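Local atomic coordinates of 3'3'-cGAMP-specific phosphodiesterase 3 (Vibrio cholerae O1 biovar El Tor str. N16961, PDB entry 5Z7C), a protein that is a largely helical protein of the HD-domain family, with two HD-type regions in one chain. Residues 202-205 and 206-210; 38-41 and 42-45; 192-195 and 196-199. The protein carries 2 engineered substitutions. One frame throughout, in Å; residues are numbered along the deposited sequence.

Contact 1 of 3, residues 202-205 and 206-210; sequences AQVF and DVFQM
Val204 and Phe208, like Phe205 and Gln209, meet in a local contact between successive turns inside helix 194-211, within an HD-family region. The evidence is the i to i+4 spacing of the backbone bonds. Phe208 N reaches Val204 O at 3.2 Å with an N-H...O angle of 173°, the straightest of the set. Gln209 N binds Phe205 O at 2.8 Å, more bent at 139°, and Asp206 N binds Ala202 O at 3.2 Å. The bond from Val207 N to Gln203 O is weak.

Among the side chains, Val204 and Phe208 run side by side and point the same way. The touching branch is CG1 of Val204, 4.0 Å from CD1 of Phe208. The Phe208 ring presents its edge to the turn before it, with CD1 3.4 Å from Val204 O and that oxygen near the ring plane. Its CG stands beside the backbone N (chi1 -76°), which sets the ring beside the Val204 turn, edge on to its carbonyl. On another flank, CE2 of Phe205 comes within 4.1 Å of Gln209 CB, the beta carbon lying obliquely to the ring.

Val207 sets CG2 3.4 Å from Gln203 O. Outside the segments, Ala217 of helix 214-224 touches both phenylalanines, and Ile50 of helix 43-56 touches Phe205. The buried Asp206 carboxylate is held from helix 43-56, by a salt bridge from OD1 to Arg46 and a hydrogen bond between OD2 and His43. The arrangement is regular alpha-helical i to i+4 packing, in a helix whose side chains also touch helices 43-56 and 214-224.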
loop_
_atom_site.group_PDB
_atom_site.type_symbol
_atom_site.label_atom_id
_atom_site.label_comp_id
_atom_site.label_asym_id
_atom_site.label_seq_id
_atom_site.Cartn_x
_atom_site.Cartn_y
_atom_site.Cartn_z
ATOM N N ALA A 202 -16.233 0.604 11.584
ATOM C CA ALA A 202 -16.210 -0.415 10.578
ATOM C C ALA A 202 -14.984 -1.219 10.758
ATOM O O ALA A 202 -15.004 -2.414 10.636
ATOM C CB ALA A 202 -16.172 0.204 9.270
ATOM N N GLN A 203 -13.892 -0.531 11.012
ATOM C CA GLN A 203 -12.603 -1.163 11.131
ATOM C C GLN A 203 -12.485 -2.120 12.276
ATOM O O GLN A 203 -11.970 -3.196 12.124
ATOM C CB GLN A 203 -11.575 -0.076 11.296
ATOM C CG GLN A 203 -10.209 -0.548 11.589
ATOM C CD GLN A 203 -9.399 0.523 12.180
ATOM O OE1 GLN A 203 -9.329 1.610 11.653
ATOM N NE2 GLN A 203 -8.784 0.241 13.291
ATOM N N VAL A 204 -12.915 -1.700 13.446
ATOM C CA VAL A 204 -12.814 -2.544 14.608
ATOM C C VAL A 204 -13.649 -3.761 14.392
ATOM O O VAL A 204 -13.252 -4.844 14.731
ATOM C CB VAL A 204 -13.276 -1.820 15.840
ATOM C CG1 VAL A 204 -13.217 -2.707 17.007
ATOM C CG2 VAL A 204 -12.428 -0.637 16.062
ATOM N N PHE A 205 -14.810 -3.581 13.815
ATOM C CA PHE A 205 -15.710 -4.685 13.658
ATOM C C PHE A 205 -15.125 -5.750 12.802
ATOM O O PHE A 205 -15.295 -6.913 13.072
ATOM C CB PHE A 205 -16.995 -4.225 13.032
ATOM C CG PHE A 205 -17.955 -5.316 12.808
ATOM C CD1 PHE A 205 -18.744 -5.769 13.815
ATOM C CD2 PHE A 205 -18.066 -5.899 11.594
ATOM C CE1 PHE A 205 -19.617 -6.770 13.603
ATOM C CE2 PHE A 205 -18.940 -6.898 11.394
ATOM C CZ PHE A 205 -19.712 -7.331 12.401
ATOM N N ASP A 206 -14.451 -5.356 11.748
ATOM C CA ASP A 206 -13.883 -6.328 10.865
ATOM C C ASP A 206 -12.849 -7.139 11.587
ATOM O O ASP A 206 -12.796 -8.340 11.438
ATOM C CB ASP A 206 -13.262 -5.648 9.654
ATOM C CG ASP A 206 -12.711 -6.625 8.672
ATOM O OD1 ASP A 206 -13.469 -7.454 8.185
ATOM O OD2 ASP A 206 -11.511 -6.589 8.394
ATOM N N VAL A 207 -12.025 -6.494 12.387
ATOM C CA VAL A 207 -10.940 -7.211 13.017
ATOM C C VAL A 207 -11.494 -8.283 13.902
ATOM O O VAL A 207 -10.972 -9.365 13.947
ATOM C CB VAL A 207 -10.074 -6.287 13.854
ATOM C CG1 VAL A 207 -9.011 -7.048 14.559
ATOM C CG2 VAL A 207 -9.440 -5.265 12.995
ATOM N N PHE A 208 -12.508 -7.959 14.666
ATOM C CA PHE A 208 -13.171 -8.963 15.464
ATOM C C PHE A 208 -13.921 -9.976 14.668
ATOM O O PHE A 208 -13.934 -11.137 14.975
ATOM C CB PHE A 208 -14.018 -8.324 16.532
ATOM C CG PHE A 208 -13.213 -7.802 17.644
ATOM C CD1 PHE A 208 -12.577 -6.607 17.526
ATOM C CD2 PHE A 208 -13.021 -8.542 18.768
ATOM C CE1 PHE A 208 -11.810 -6.140 18.520
ATOM C CE2 PHE A 208 -12.250 -8.069 19.766
ATOM C CZ PHE A 208 -11.641 -6.864 19.639
ATOM N N GLN A 209 -14.508 -9.516 13.592
ATOM C CA GLN A 209 -15.392 -10.335 12.828
ATOM C C GLN A 209 -14.593 -11.521 12.398
ATOM O O GLN A 209 -15.097 -12.614 12.305
ATOM C CB GLN A 209 -15.842 -9.569 11.602
ATOM C CG GLN A 209 -16.647 -10.378 10.652
ATOM C CD GLN A 209 -15.840 -10.886 9.502
ATOM O OE1 GLN A 209 -14.793 -10.356 9.197
ATOM N NE2 GLN A 209 -16.327 -11.920 8.851
ATOM N N MET A 210 -13.329 -11.287 12.130
ATOM C CA MET A 210 -12.521 -12.244 11.431
ATOM C C MET A 210 -11.640 -12.993 12.363
ATOM O O MET A 210 -11.173 -14.070 12.052
ATOM C CB MET A 210 -11.662 -11.517 10.414
ATOM C CG MET A 210 -12.384 -11.239 9.135
ATOM S SD MET A 210 -11.966 -12.482 7.979
ATOM C CE MET A 210 -10.257 -12.157 7.910
#

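Contact 2 of 3, residues 38-41 and 42-45; sequences GQPP and EHCI
A tight turn leading into helix 43-56 brings Pro40 and His43 together, at the end of the loop that follows helix 22-35. Two observations define it. The CA atoms of Pro40 and His43 are only 5.3 Å apart, and His43 N points back to Pro40 O in a weak hydrogen bond of 3.3 Å, with an N-H...O angle of 133°. This i to i+3 link fits a distorted beta turn with Pro41 and Glu42 at its two central positions, since Glu42 (phi -132°, psi 70°) departs from the classic backbone values.

The side chains of Pro40 and His43 lie alongside each other and point the same way. The ring carbon CD of Pro40 lies 3.9 Å from His43 CB, an apolar touch, and the same CB is 3.6 Å from Pro40 O. His43 carries its ring carbon CG opposite the backbone N, a torsion that leaves CD2 4.0 Å from Gly38 O. Both Pro40 CD and Gly38 O approach the imidazole obliquely. At the second central position, Glu42 has CG beside its own backbone N and continues in an extended chain, with CG 3.5 Å from Pro41 O.

Val207 and Gln203 of helix 194-211 also touch the His43 side chain. Asp34 of helix 22-35 accepts a hydrogen bond from Cys44 N and a weak one from His43 N.

The one bond across the turn is weak and bent, so the backbone limits of the two prolines and the touch of Pro40 CD on His43 CB are likely to contribute to its shape. The ring nitrogen ND1 of the buried His43 is taken by a hydrogen bond with Asp206 of helix 194-211, which ties the start of one helix to the flank of another.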
loop_
_atom_site.group_PDB
_atom_site.type_symbol
_atom_site.label_atom_id
_atom_site.label_comp_id
_atom_site.label_asym_id
_atom_site.label_seq_id
_atom_site.Cartn_x
_atom_site.Cartn_y
_atom_site.Cartn_z
ATOM N N GLY A 38 -1.213 -4.115 7.471
ATOM C CA GLY A 38 -2.631 -4.282 7.214
ATOM C C GLY A 38 -3.316 -5.124 8.271
ATOM O O GLY A 38 -4.374 -4.757 8.782
ATOM N N GLN A 39 -2.709 -6.259 8.602
ATOM C CA GLN A 39 -3.262 -7.159 9.607
ATOM C C GLN A 39 -3.827 -8.422 8.968
ATOM O O GLN A 39 -3.392 -9.533 9.274
ATOM C CB GLN A 39 -4.346 -6.451 10.422
ATOM C CG GLN A 39 -3.897 -6.015 11.807
ATOM C CD GLN A 39 -4.277 -7.011 12.884
ATOM O OE1 GLN A 39 -5.394 -6.984 13.403
ATOM N NE2 GLN A 39 -3.350 -7.897 13.226
ATOM N N PRO A 40 -4.799 -8.245 8.079
ATOM C CA PRO A 40 -5.429 -9.372 7.398
ATOM C C PRO A 40 -5.515 -9.122 5.901
ATOM O O PRO A 40 -5.484 -7.969 5.490
ATOM C CB PRO A 40 -6.806 -9.441 8.047
ATOM C CG PRO A 40 -6.665 -8.707 9.324
ATOM C CD PRO A 40 -5.702 -7.619 9.048
ATOM N N PRO A 41 -5.697 -10.151 5.088
ATOM C CA PRO A 41 -5.439 -10.029 3.656
ATOM C C PRO A 41 -6.255 -8.969 2.919
ATOM O O PRO A 41 -5.658 -8.257 2.124
ATOM C CB PRO A 41 -5.800 -11.410 3.144
ATOM C CG PRO A 41 -5.416 -12.296 4.245
ATOM C CD PRO A 41 -5.588 -11.546 5.529
ATOM N N GLU A 42 -7.551 -8.859 3.133
ATOM C CA GLU A 42 -8.263 -7.812 2.439
ATOM C C GLU A 42 -9.047 -7.222 3.561
ATOM O O GLU A 42 -10.235 -7.404 3.684
ATOM C CB GLU A 42 -9.185 -8.375 1.367
ATOM C CG GLU A 42 -8.519 -9.033 0.196
ATOM C CD GLU A 42 -9.520 -9.616 -0.765
ATOM O OE1 GLU A 42 -10.708 -9.668 -0.421
ATOM O OE2 GLU A 42 -9.125 -10.012 -1.873
ATOM N N HIS A 43 -8.329 -6.563 4.441
ATOM C CA HIS A 43 -8.953 -5.845 5.496
ATOM C C HIS A 43 -9.604 -4.572 5.038
ATOM O O HIS A 43 -10.724 -4.297 5.382
ATOM C CB HIS A 43 -7.917 -5.536 6.553
ATOM C CG HIS A 43 -8.435 -4.680 7.645
ATOM N ND1 HIS A 43 -9.459 -5.081 8.460
ATOM C CD2 HIS A 43 -8.110 -3.431 8.028
ATOM C CE1 HIS A 43 -9.735 -4.118 9.310
ATOM N NE2 HIS A 43 -8.929 -3.108 9.070
ATOM N N CYS A 44 -8.901 -3.783 4.254
ATOM C CA CYS A 44 -9.438 -2.512 3.829
ATOM C C CYS A 44 -10.683 -2.742 3.045
ATOM O O CYS A 44 -11.622 -1.993 3.161
ATOM C CB CYS A 44 -8.449 -1.761 2.968
ATOM S SG CYS A 44 -7.549 -0.556 3.880
ATOM N N ILE A 45 -10.695 -3.791 2.255
ATOM C CA ILE A 45 -11.816 -4.036 1.408
ATOM C C ILE A 45 -13.050 -4.270 2.211
ATOM O O ILE A 45 -14.089 -3.771 1.885
ATOM C CB ILE A 45 -11.554 -5.222 0.525
ATOM C CG1 ILE A 45 -10.373 -4.931 -0.372
ATOM C CG2 ILE A 45 -12.690 -5.460 -0.360
ATOM C CD1 ILE A 45 -10.502 -3.649 -1.094
#

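Contact 3 of 3, residues 192-195 and 196-199; sequences IPLF and SRIA
Ala199 N to Phe195 O, at 2.7 Å, is the shortest of three backbone hydrogen bonds that start helix 194-211. Ile198 N follows with Leu194 O at 3.1 Å and an N-H...O angle of 165°. Arg197 N binds Pro193 O at 3.3 Å. All three span i to i+4, and the first acceptor along the chain belongs to Pro193, at the N-cap.

The Arg197 side chain doubles back past this first turn, bent at both chi2 (125°) and chi3. The approach of NH1 to Ile192 O is too close in the model, so the exact position of the guanidinium is doubtful. With that reservation, the side chain crosses Leu194 at about a right angle, and Leu194 CA tentatively lies over one face of the guanidinium, offset toward its rim. Outward, NE has a long, weak ion pair with Asp230, and the chain touches Trp178.

Van der Waals contacts follow. Ile198 passes obliquely beside Leu194, with CD1 3.9 Å from Leu194 CG. Ile192 places CG2 4.2 Å from Ser196 CB, and Pro193 CB lies 3.8 Å from Ser196 OG. Beyond the segments, Phe195 packs on Asp67, Leu68 and Thr71 of helix 62-73, whereas Arg197 and Ile198 meet Leu233 of helix 231-242.

Together, the proline at the N-cap and the unbroken series of i to i+4 bonds that begins at its carbonyl make a helix N terminus, here the entry to the long helix 194-211.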
loop_
_atom_site.group_PDB
_atom_site.type_symbol
_atom_site.label_atom_id
_atom_site.label_comp_id
_atom_site.label_asym_id
_atom_site.label_seq_id
_atom_site.Cartn_x
_atom_site.Cartn_y
_atom_site.Cartn_z
ATOM N N ILE A 192 -16.508 14.880 16.158
ATOM C CA ILE A 192 -15.869 13.937 15.285
ATOM C C ILE A 192 -16.543 13.853 13.950
ATOM O O ILE A 192 -17.743 13.705 13.880
ATOM C CB ILE A 192 -15.969 12.565 15.853
ATOM C CG1 ILE A 192 -15.519 12.572 17.299
ATOM C CG2 ILE A 192 -15.141 11.621 15.046
ATOM C CD1 ILE A 192 -15.478 11.226 17.893
ATOM N N PRO A 193 -15.783 13.829 12.879
ATOM C CA PRO A 193 -16.377 13.705 11.563
ATOM C C PRO A 193 -17.095 12.398 11.380
ATOM O O PRO A 193 -16.717 11.412 11.929
ATOM C CB PRO A 193 -15.166 13.790 10.667
ATOM C CG PRO A 193 -14.360 14.749 11.333
ATOM C CD PRO A 193 -14.451 14.420 12.771
ATOM N N LEU A 194 -18.162 12.421 10.619
ATOM C CA LEU A 194 -18.992 11.260 10.458
ATOM C C LEU A 194 -18.259 10.127 9.806
ATOM O O LEU A 194 -18.483 8.989 10.137
ATOM C CB LEU A 194 -20.242 11.615 9.680
ATOM C CG LEU A 194 -21.152 10.456 9.331
ATOM C CD1 LEU A 194 -21.821 9.932 10.516
ATOM C CD2 LEU A 194 -22.147 10.919 8.385
ATOM N N PHE A 195 -17.391 10.436 8.866
ATOM C CA PHE A 195 -16.664 9.394 8.180
ATOM C C PHE A 195 -15.746 8.614 9.085
ATOM O O PHE A 195 -15.683 7.418 9.024
ATOM C CB PHE A 195 -15.923 9.950 6.973
ATOM C CG PHE A 195 -16.817 10.575 5.952
ATOM C CD1 PHE A 195 -18.128 10.253 5.884
ATOM C CD2 PHE A 195 -16.344 11.501 5.083
ATOM C CE1 PHE A 195 -18.924 10.840 4.984
ATOM C CE2 PHE A 195 -17.151 12.077 4.191
ATOM C CZ PHE A 195 -18.433 11.744 4.142
ATOM N N SER A 196 -15.052 9.302 9.956
ATOM C CA SER A 196 -14.184 8.663 10.910
ATOM C C SER A 196 -14.927 7.776 11.856
ATOM O O SER A 196 -14.453 6.734 12.224
ATOM C CB SER A 196 -13.451 9.712 11.672
ATOM O OG SER A 196 -12.978 10.685 10.788
ATOM N N ARG A 197 -16.104 8.195 12.255
ATOM C CA ARG A 197 -16.910 7.401 13.125
ATOM C C ARG A 197 -17.311 6.123 12.458
ATOM O O ARG A 197 -17.289 5.080 13.052
ATOM C CB ARG A 197 -18.137 8.186 13.528
ATOM C CG ARG A 197 -18.057 8.800 14.894
ATOM C CD ARG A 197 -18.303 10.251 14.833
ATOM N NE ARG A 197 -19.696 10.505 14.578
ATOM C CZ ARG A 197 -20.177 11.645 14.132
ATOM N NH1 ARG A 197 -19.370 12.646 13.888
ATOM N NH2 ARG A 197 -21.464 11.776 13.946
ATOM N N ILE A 198 -17.738 6.218 11.220
ATOM C CA ILE A 198 -18.083 5.042 10.466
ATOM C C ILE A 198 -16.883 4.189 10.233
ATOM O O ILE A 198 -16.941 2.989 10.338
ATOM C CB ILE A 198 -18.655 5.432 9.119
ATOM C CG1 ILE A 198 -19.916 6.243 9.312
ATOM C CG2 ILE A 198 -18.993 4.237 8.312
ATOM C CD1 ILE A 198 -20.372 6.879 8.090
ATOM N N ALA A 199 -15.796 4.826 9.856
ATOM C CA ALA A 199 -14.608 4.090 9.532
ATOM C C ALA A 199 -14.021 3.357 10.690
ATOM O O ALA A 199 -13.657 2.215 10.558
ATOM C CB ALA A 199 -13.607 4.990 8.949
#

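From the N terminus, contact 2 comes first, making a tight turn between the loop after helix 22-35 and helix 43-56. Contact 3 then opens helix 194-211, and contact 1 follows farther along the same helix. The three are in series, neither nested nor crossing, and each is local, so none closes a long loop. The long-range tie runs between contacts 1 and 2, whose centres are 10 Å apart: the probable hydrogen bond between Asp206 and His43, with Val207 packing on His43, joins helix 194-211 to helix 43-56. Contacts 2 and 3 do not touch, their nearest atoms being about 7 Å apart.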